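Local coordinates for DNA repair protein RAD7 (Saccharomyces cerevisiae, PDB 5ZB2) that serves, as part of the global genome repair complex, in nucleotide excision repair of damaged, nontranscribing DNA, and interacts with ELC1, at residues L175-R189 with Y202-Y215. Sequence-based numbering, arbitrary orientation. Where two conformers were deposited one is given.
Sequences LINCGSTLVSLGLSR and YLVNDEFHSLCIEY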
ATOM      1  N   LEU A 175     -11.605 -26.696  -7.905  1.00 38.06           N
ATOM      2  CA  LEU A 175     -11.465 -27.960  -8.616  1.00 38.18           C
ATOM      3  C   LEU A 175     -11.553 -27.757 -10.121  1.00 38.67           C
ATOM      4  O   LEU A 175     -10.765 -28.334 -10.877  1.00 37.72           O
ATOM      5  CB  LEU A 175     -12.533 -28.940  -8.140  1.00 37.85           C
ATOM      6  CG  LEU A 175     -12.434 -29.333  -6.666  1.00 37.46           C
ATOM      7  CD1 LEU A 175     -13.609 -30.208  -6.265  1.00 37.10           C
ATOM      8  CD2 LEU A 175     -11.116 -30.034  -6.385  1.00 35.03           C
ATOM      9  N   ILE A 176     -12.501 -26.934 -10.574  1.00 38.95           N
ATOM     10  CA  ILE A 176     -12.633 -26.664 -12.001  1.00 39.41           C
ATOM     11  C   ILE A 176     -11.345 -26.066 -12.555  1.00 40.35           C
ATOM     12  O   ILE A 176     -10.880 -26.459 -13.629  1.00 40.62           O
ATOM     13  CB  ILE A 176     -13.848 -25.751 -12.255  1.00 40.47           C
ATOM     14  CG1 ILE A 176     -15.143 -26.522 -11.984  1.00 40.96           C
ATOM     15  CG2 ILE A 176     -13.836 -25.217 -13.687  1.00 39.45           C
ATOM     16  CD1 ILE A 176     -16.406 -25.684 -12.076  1.00 43.71           C
ATOM     17  N   ASN A 177     -10.743 -25.117 -11.835  1.00 39.07           N
ATOM     18  CA  ASN A 177      -9.584 -24.404 -12.364  1.00 40.93           C
ATOM     19  C   ASN A 177      -8.254 -25.095 -12.081  1.00 41.21           C
ATOM     20  O   ASN A 177      -7.308 -24.928 -12.859  1.00 42.99           O
ATOM     21  CB  ASN A 177      -9.536 -22.981 -11.801  1.00 40.69           C
ATOM     22  CG  ASN A 177     -10.579 -22.076 -12.424  1.00 42.25           C
ATOM     23  OD1 ASN A 177     -10.393 -21.576 -13.533  1.00 44.55           O
ATOM     24  ND2 ASN A 177     -11.684 -21.864 -11.716  1.00 42.13           N
ATOM     25  N   CYS A 178      -8.150 -25.867 -10.996  1.00 37.10           N
ATOM     26  CA  CYS A 178      -6.870 -26.425 -10.583  1.00 39.43           C
ATOM     27  C   CYS A 178      -6.915 -27.913 -10.261  1.00 38.44           C
ATOM     28  O   CYS A 178      -5.883 -28.472  -9.874  1.00 37.06           O
ATOM     29  CB  CYS A 178      -6.338 -25.668  -9.356  1.00 39.82           C
ATOM     30  SG  CYS A 178      -6.370 -23.866  -9.533  1.00 40.48           S
ATOM     31  N   GLY A 179      -8.064 -28.566 -10.415  1.00 37.15           N
ATOM     32  CA  GLY A 179      -8.220 -29.958 -10.037  1.00 40.35           C
ATOM     33  C   GLY A 179      -7.124 -30.884 -10.522  1.00 42.17           C
ATOM     34  O   GLY A 179      -6.453 -31.533  -9.715  1.00 44.13           O
ATOM     35  N   SER A 180      -6.935 -30.965 -11.840  1.00 43.55           N
ATOM     36  CA  SER A 180      -5.953 -31.886 -12.402  1.00 44.60           C
ATOM     37  C   SER A 180      -4.521 -31.525 -12.031  1.00 43.24           C
ATOM     38  O   SER A 180      -3.626 -32.361 -12.203  1.00 45.01           O
ATOM     39  CB  SER A 180      -6.094 -31.932 -13.924  1.00 46.35           C
ATOM     40  OG  SER A 180      -5.859 -30.656 -14.490  1.00 53.43           O
ATOM     41  N   THR A 181      -4.283 -30.314 -11.530  1.00 39.75           N
ATOM     42  CA  THR A 181      -2.946 -29.892 -11.133  1.00 41.68           C
ATOM     43  C   THR A 181      -2.639 -30.194  -9.673  1.00 40.02           C
ATOM     44  O   THR A 181      -1.461 -30.305  -9.312  1.00 39.04           O
ATOM     45  CB  THR A 181      -2.781 -28.390 -11.386  1.00 42.28           C
ATOM     46  OG1 THR A 181      -3.139 -28.098 -12.741  1.00 45.59           O
ATOM     47  CG2 THR A 181      -1.345 -27.946 -11.149  1.00 44.19           C
ATOM     48  N   LEU A 182      -3.661 -30.344  -8.836  1.00 39.55           N
ATOM     49  CA  LEU A 182      -3.449 -30.529  -7.406  1.00 38.77           C
ATOM     50  C   LEU A 182      -2.827 -31.889  -7.112  1.00 38.60           C
ATOM     51  O   LEU A 182      -3.326 -32.928  -7.559  1.00 39.28           O
ATOM     52  CB  LEU A 182      -4.775 -30.399  -6.656  1.00 38.41           C
ATOM     53  CG  LEU A 182      -5.402 -29.006  -6.573  1.00 36.90           C
ATOM     54  CD1 LEU A 182      -6.804 -29.108  -6.006  1.00 36.43           C
ATOM     55  CD2 LEU A 182      -4.545 -28.066  -5.725  1.00 38.36           C
ATOM     56  N   VAL A 183      -1.732 -31.879  -6.353  1.00 36.40           N
ATOM     57  CA  VAL A 183      -1.188 -33.083  -5.737  1.00 38.73           C
ATOM     58  C   VAL A 183      -1.304 -33.053  -4.225  1.00 38.83           C
ATOM     59  O   VAL A 183      -0.937 -34.038  -3.566  1.00 37.33           O
ATOM     60  CB  VAL A 183       0.277 -33.317  -6.154  1.00 40.02           C
ATOM     61  CG1 VAL A 183       0.357 -33.668  -7.633  1.00 41.72           C
ATOM     62  CG2 VAL A 183       1.132 -32.099  -5.841  1.00 39.11           C
ATOM     63  N   SER A 184      -1.808 -31.960  -3.651  1.00 36.49           N
ATOM     64  CA  SER A 184      -1.948 -31.820  -2.205  1.00 38.34           C
ATOM     65  C   SER A 184      -3.113 -30.883  -1.918  1.00 37.21           C
ATOM     66  O   SER A 184      -3.193 -29.796  -2.501  1.00 35.82           O
ATOM     67  CB  SER A 184      -0.656 -31.285  -1.582  1.00 38.85           C
ATOM     68  OG  SER A 184      -0.850 -30.911  -0.230  1.00 41.85           O
ATOM     69  N   LEU A 185      -4.016 -31.309  -1.033  1.00 35.56           N
ATOM     70  CA  LEU A 185      -5.234 -30.561  -0.744  1.00 36.18           C
ATOM     71  C   LEU A 185      -5.560 -30.646   0.741  1.00 35.68           C
ATOM     72  O   LEU A 185      -5.515 -31.728   1.337  1.00 33.23           O
ATOM     73  CB  LEU A 185      -6.420 -31.089  -1.559  1.00 33.03           C
ATOM     74  CG  LEU A 185      -7.774 -30.431  -1.278  1.00 34.64           C
ATOM     75  CD1 LEU A 185      -7.773 -28.961  -1.709  1.00 35.50           C
ATOM     76  CD2 LEU A 185      -8.886 -31.197  -1.971  1.00 36.84           C
ATOM     77  N   GLY A 186      -5.902 -29.500   1.325  1.00 34.85           N
ATOM     78  CA  GLY A 186      -6.304 -29.437   2.715  1.00 35.81           C
ATOM     79  C   GLY A 186      -7.586 -28.656   2.921  1.00 34.75           C
ATOM     80  O   GLY A 186      -7.736 -27.542   2.407  1.00 33.62           O
ATOM     81  N   LEU A 187      -8.520 -29.237   3.671  1.00 34.88           N
ATOM     82  CA  LEU A 187      -9.810 -28.615   3.969  1.00 33.53           C
ATOM     83  C   LEU A 187     -10.085 -28.833   5.448  1.00 35.82           C
ATOM     84  O   LEU A 187     -10.382 -29.959   5.860  1.00 34.39           O
ATOM     85  CB  LEU A 187     -10.931 -29.211   3.113  1.00 34.24           C
ATOM     86  CG  LEU A 187     -10.723 -29.161   1.597  1.00 34.28           C
ATOM     87  CD1 LEU A 187     -11.765 -30.010   0.865  1.00 36.51           C
ATOM     88  CD2 LEU A 187     -10.765 -27.721   1.110  1.00 34.57           C
ATOM     89  N   SER A 188      -9.990 -27.770   6.246  1.00 33.00           N
ATOM     90  CA  SER A 188     -10.056 -27.898   7.699  1.00 36.88           C
ATOM     91  C   SER A 188     -10.946 -26.810   8.275  1.00 35.62           C
ATOM     92  O   SER A 188     -10.675 -25.619   8.087  1.00 32.71           O
ATOM     93  CB  SER A 188      -8.657 -27.822   8.314  1.00 37.29           C
ATOM     94  OG  SER A 188      -8.735 -27.574   9.708  1.00 53.31           O
ATOM     95  N   ARG A 189     -11.993 -27.217   8.991  1.00 35.04           N
ATOM     96  CA  ARG A 189     -12.860 -26.288   9.712  1.00 36.88           C
ATOM     97  C   ARG A 189     -13.452 -25.245   8.761  1.00 36.35           C
ATOM     98  O   ARG A 189     -13.319 -24.033   8.953  1.00 35.14           O
ATOM     99  CB  ARG A 189     -12.093 -25.622  10.859  1.00 38.88           C
ATOM    100  CG  ARG A 189     -11.739 -26.566  11.995  1.00 43.39           C
ATOM    101  CD  ARG A 189     -11.196 -25.819  13.206  1.00 49.56           C
ATOM    102  NE  ARG A 189     -10.983 -26.712  14.343  1.00 57.10           N
ATOM    103  CZ  ARG A 189     -11.928 -27.067  15.211  1.00 63.53           C
ATOM    104  NH1 ARG A 189     -13.168 -26.611  15.085  1.00 62.82           N
ATOM    105  NH2 ARG A 189     -11.634 -27.888  16.213  1.00 59.19           N
ATOM    106  N   TYR A 202     -12.407 -34.818  -9.445  1.00 38.48           N
ATOM    107  CA  TYR A 202     -11.459 -33.829  -9.940  1.00 38.63           C
ATOM    108  C   TYR A 202     -10.011 -34.113  -9.574  1.00 39.49           C
ATOM    109  O   TYR A 202      -9.113 -33.628 -10.269  1.00 39.86           O
ATOM    110  CB  TYR A 202     -11.831 -32.440  -9.413  1.00 39.77           C
ATOM    111  CG  TYR A 202     -13.056 -31.846 -10.067  1.00 40.27           C
ATOM    112  CD1 TYR A 202     -12.953 -31.124 -11.250  1.00 40.43           C
ATOM    113  CD2 TYR A 202     -14.311 -31.988  -9.493  1.00 39.90           C
ATOM    114  CE1 TYR A 202     -14.064 -30.575 -11.849  1.00 40.67           C
ATOM    115  CE2 TYR A 202     -15.431 -31.440 -10.088  1.00 42.69           C
ATOM    116  CZ  TYR A 202     -15.300 -30.732 -11.266  1.00 42.66           C
ATOM    117  OH  TYR A 202     -16.407 -30.178 -11.864  1.00 46.68           O
ATOM    118  N   LEU A 203      -9.755 -34.867  -8.507  1.00 39.97           N
ATOM    119  CA  LEU A 203      -8.389 -35.085  -8.031  1.00 40.91           C
ATOM    120  C   LEU A 203      -7.814 -36.294  -8.762  1.00 42.53           C
ATOM    121  O   LEU A 203      -7.710 -37.398  -8.225  1.00 44.54           O
ATOM    122  CB  LEU A 203      -8.374 -35.274  -6.518  1.00 39.79           C
ATOM    123  CG  LEU A 203      -8.915 -34.116  -5.679  1.00 38.72           C
ATOM    124  CD1 LEU A 203      -8.791 -34.445  -4.201  1.00 39.67           C
ATOM    125  CD2 LEU A 203      -8.188 -32.814  -5.997  1.00 39.91           C
ATOM    126  N   VAL A 204      -7.419 -36.066 -10.015  1.00 43.99           N
ATOM    127  CA  VAL A 204      -7.011 -37.144 -10.911  1.00 47.29           C
ATOM    128  C   VAL A 204      -5.512 -37.172 -11.156  1.00 48.23           C
ATOM    129  O   VAL A 204      -5.029 -38.087 -11.837  1.00 51.35           O
ATOM    130  CB  VAL A 204      -7.767 -37.065 -12.252  1.00 46.70           C
ATOM    131  CG1 VAL A 204      -9.271 -37.155 -12.016  1.00 45.62           C
ATOM    132  CG2 VAL A 204      -7.411 -35.787 -12.999  1.00 46.51           C
ATOM    133  N   ASN A 205      -4.755 -36.215 -10.622  1.00 45.22           N
ATOM    134  CA  ASN A 205      -3.316 -36.207 -10.850  1.00 46.90           C
ATOM    135  C   ASN A 205      -2.701 -37.506 -10.348  1.00 48.65           C
ATOM    136  O   ASN A 205      -2.878 -37.886  -9.186  1.00 47.02           O
ATOM    137  CB  ASN A 205      -2.669 -35.014 -10.153  1.00 43.98           C
ATOM    138  CG  ASN A 205      -1.266 -34.736 -10.660  1.00 44.42           C
ATOM    139  OD1 ASN A 205      -0.314 -35.434 -10.307  1.00 42.81           O
ATOM    140  ND2 ASN A 205      -1.130 -33.702 -11.487  1.00 44.92           N
ATOM    141  N   ASP A 206      -1.972 -38.187 -11.231  1.00 51.01           N
ATOM    142  CA  ASP A 206      -1.383 -39.482 -10.913  1.00 54.49           C
ATOM    143  C   ASP A 206      -0.260 -39.400  -9.885  1.00 52.55           C
ATOM    144  O   ASP A 206       0.304 -40.443  -9.542  1.00 51.16           O
ATOM    145  CB  ASP A 206      -0.861 -40.134 -12.195  1.00 61.30           C
ATOM    146  CG  ASP A 206      -1.965 -40.408 -13.201  1.00 74.70           C
ATOM    147  OD1 ASP A 206      -3.056 -40.855 -12.787  1.00 76.78           O
ATOM    148  OD2 ASP A 206      -1.745 -40.170 -14.409  1.00 86.88           O
ATOM    149  N   GLU A 207       0.079 -38.207  -9.383  1.00 52.29           N
ATOM    150  CA  GLU A 207       1.109 -38.053  -8.361  1.00 51.72           C
ATOM    151  C   GLU A 207       0.548 -37.509  -7.049  1.00 44.78           C
ATOM    152  O   GLU A 207       1.318 -37.066  -6.192  1.00 40.98           O
ATOM    153  CB  GLU A 207       2.227 -37.140  -8.869  1.00 58.65           C
ATOM    154  CG  GLU A 207       3.044 -37.723 -10.005  1.00 78.59           C
ATOM    155  CD  GLU A 207       3.987 -36.706 -10.617  1.00 98.01           C
ATOM    156  OE1 GLU A 207       3.585 -35.531 -10.756  1.00102.93           O
ATOM    157  OE2 GLU A 207       5.132 -37.077 -10.949  1.00105.62           O
ATOM    158  N   PHE A 208      -0.773 -37.534  -6.871  1.00 44.59           N
ATOM    159  CA  PHE A 208      -1.377 -36.972  -5.667  1.00 40.89           C
ATOM    160  C   PHE A 208      -0.822 -37.671  -4.434  1.00 40.06           C
ATOM    161  O   PHE A 208      -0.749 -38.903  -4.387  1.00 41.14           O
ATOM    162  CB  PHE A 208      -2.901 -37.111  -5.718  1.00 40.47           C
ATOM    163  CG  PHE A 208      -3.617 -36.225  -4.739  1.00 40.28           C
ATOM    164  CD1 PHE A 208      -3.806 -36.627  -3.428  1.00 38.69           C
ATOM    165  CD2 PHE A 208      -4.090 -34.983  -5.130  1.00 38.48           C
ATOM    166  CE1 PHE A 208      -4.458 -35.803  -2.523  1.00 38.61           C
ATOM    167  CE2 PHE A 208      -4.740 -34.159  -4.234  1.00 37.42           C
ATOM    168  CZ  PHE A 208      -4.924 -34.568  -2.928  1.00 38.65           C
ATOM    169  N   HIS A 209      -0.433 -36.885  -3.426  1.00 38.96           N
ATOM    170  CA  HIS A 209       0.250 -37.462  -2.274  1.00 39.83           C
ATOM    171  C   HIS A 209      -0.209 -36.969  -0.907  1.00 38.27           C
ATOM    172  O   HIS A 209       0.169 -37.598   0.088  1.00 38.17           O
ATOM    173  CB  HIS A 209       1.765 -37.230  -2.395  1.00 42.36           C
ATOM    174  CG  HIS A 209       2.159 -35.790  -2.531  1.00 43.23           C
ATOM    175  ND1 HIS A 209       2.136 -34.907  -1.472  1.00 44.08           N
ATOM    176  CD2 HIS A 209       2.606 -35.086  -3.597  1.00 43.61           C
ATOM    177  CE1 HIS A 209       2.544 -33.720  -1.883  1.00 43.73           C
ATOM    178  NE2 HIS A 209       2.834 -33.800  -3.168  1.00 45.06           N
ATOM    179  N   SER A 210      -1.005 -35.902  -0.801  1.00 34.91           N
ATOM    180  CA  SER A 210      -1.368 -35.342   0.501  1.00 37.86           C
ATOM    181  C   SER A 210      -2.828 -34.913   0.506  1.00 35.92           C
ATOM    182  O   SER A 210      -3.217 -34.010  -0.242  1.00 33.31           O
ATOM    183  CB  SER A 210      -0.471 -34.152   0.858  1.00 38.70           C
ATOM    184  OG  SER A 210       0.838 -34.579   1.189  1.00 42.36           O
ATOM    185  N   LEU A 211      -3.622 -35.542   1.371  1.00 35.05           N
ATOM    186  CA  LEU A 211      -5.028 -35.209   1.557  1.00 33.96           C
ATOM    187  C   LEU A 211      -5.280 -34.942   3.028  1.00 34.51           C
ATOM    188  O   LEU A 211      -4.948 -35.777   3.878  1.00 33.41           O
ATOM    189  CB  LEU A 211      -5.947 -36.342   1.084  1.00 34.81           C
ATOM    190  CG  LEU A 211      -7.435 -36.100   1.374  1.00 36.28           C
ATOM    191  CD1 LEU A 211      -7.955 -34.980   0.502  1.00 36.61           C
ATOM    192  CD2 LEU A 211      -8.246 -37.361   1.179  1.00 39.38           C
ATOM    193  N   CYS A 212      -5.867 -33.783   3.327  0.62 37.49           N
ATOM    194  CA  CYS A 212      -6.201 -33.393   4.693  0.62 36.75           C
ATOM    195  C   CYS A 212      -7.649 -32.928   4.731  0.62 34.37           C
ATOM    196  O   CYS A 212      -8.030 -32.022   3.982  0.62 35.33           O
ATOM    197  CB  CYS A 212      -5.274 -32.281   5.197  0.62 36.86           C
ATOM    198  SG  CYS A 212      -3.520 -32.710   5.197  0.62 37.53           S
ATOM    199  N   ILE A 213      -8.449 -33.547   5.597  1.00 33.54           N
ATOM    200  CA  ILE A 213      -9.840 -33.152   5.812  1.00 33.92           C
ATOM    201  C   ILE A 213     -10.082 -33.163   7.314  1.00 35.10           C
ATOM    202  O   ILE A 213      -9.878 -34.192   7.965  1.00 31.67           O
ATOM    203  CB  ILE A 213     -10.844 -34.082   5.105  1.00 33.27           C
ATOM    204  CG1 ILE A 213     -10.578 -34.121   3.596  1.00 34.13           C
ATOM    205  CG2 ILE A 213     -12.271 -33.621   5.391  1.00 31.58           C
ATOM    206  CD1 ILE A 213     -11.472 -35.095   2.818  1.00 32.39           C
ATOM    207  N   GLU A 214     -10.520 -32.029   7.868  1.00 33.63           N
ATOM    208  CA  GLU A 214     -10.699 -31.915   9.309  1.00 34.69           C
ATOM    209  C   GLU A 214     -12.017 -31.228   9.637  1.00 35.39           C
ATOM    210  O   GLU A 214     -12.348 -30.194   9.052  1.00 34.43           O
ATOM    211  CB  GLU A 214      -9.544 -31.141   9.949  1.00 37.09           C
ATOM    212  CG  GLU A 214      -8.170 -31.617   9.531  1.00 37.01           C
ATOM    213  CD  GLU A 214      -7.060 -30.932  10.307  1.00 40.94           C
ATOM    214  OE1 GLU A 214      -6.704 -31.422  11.398  1.00 39.43           O
ATOM    215  OE2 GLU A 214      -6.549 -29.896   9.832  1.00 43.98           O
ATOM    216  N   TYR A 215     -12.752 -31.807  10.585  1.00 35.65           N
ATOM    217  CA  TYR A 215     -13.925 -31.206  11.208  1.00 38.35           C
ATOM    218  C   TYR A 215     -14.912 -30.654  10.184  1.00 38.25           C
ATOM    219  O   TYR A 215     -15.136 -29.439  10.123  1.00 36.86           O
ATOM    220  CB  TYR A 215     -13.469 -30.123  12.189  1.00 42.52           C
ATOM    221  CG  TYR A 215     -12.376 -30.648  13.088  1.00 40.41           C
ATOM    222  CD1 TYR A 215     -12.649 -31.628  14.026  1.00 42.32           C
ATOM    223  CD2 TYR A 215     -11.068 -30.203  12.965  1.00 41.02           C
ATOM    224  CE1 TYR A 215     -11.658 -32.143  14.833  1.00 41.53           C
ATOM    225  CE2 TYR A 215     -10.065 -30.709  13.769  1.00 41.18           C
ATOM    226  CZ  TYR A 215     -10.368 -31.683  14.705  1.00 44.08           C
ATOM    227  OH  TYR A 215      -9.384 -32.201  15.518  1.00 44.34           O
TER
HETATM  228  O   HOH W   1      -5.385 -33.959  -8.791  1.00 39.60           O
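With CG trans to its backbone nitrogen (chi1 -164°), N205 turns its carboxamide toward S180, while the matching torsion of F208 sets a face of that ring against the V183 carbonyl. N205 ND2 donates almost straight, 171° at the hydrogen, to S180 O at 2.9 Å, within its own amide plane; OD1 accepts from E207 N, an Asx turn. Both ends of the amide are thus used and its rotation is fixed. Were N205 cut back to an alanine, S180 O and E207 N would probably lose these mates and a gap would open beside V183 CG1. A water bridges G179 O, L182 O and N205 N nearby. V183 O lies over the centres of both the F208 and H209 rings while accepting from H209 N at 2.9 Å. Parallel strands 184-188 and 210-214 then pair in register, from L185 N-S210 O through to R189 N-E214 O. Past the strand ends the R189 guanidinium stacks on Y215, planes 25° apart; at the helical end L175 CB rests on a face of the Y202 ring, 3.8 Å from its centroid. This is the step between successive turns of a leucine-rich repeat solenoid: polar groups fix the loops, while L203 packs its two methyls against L175, L182 and L185.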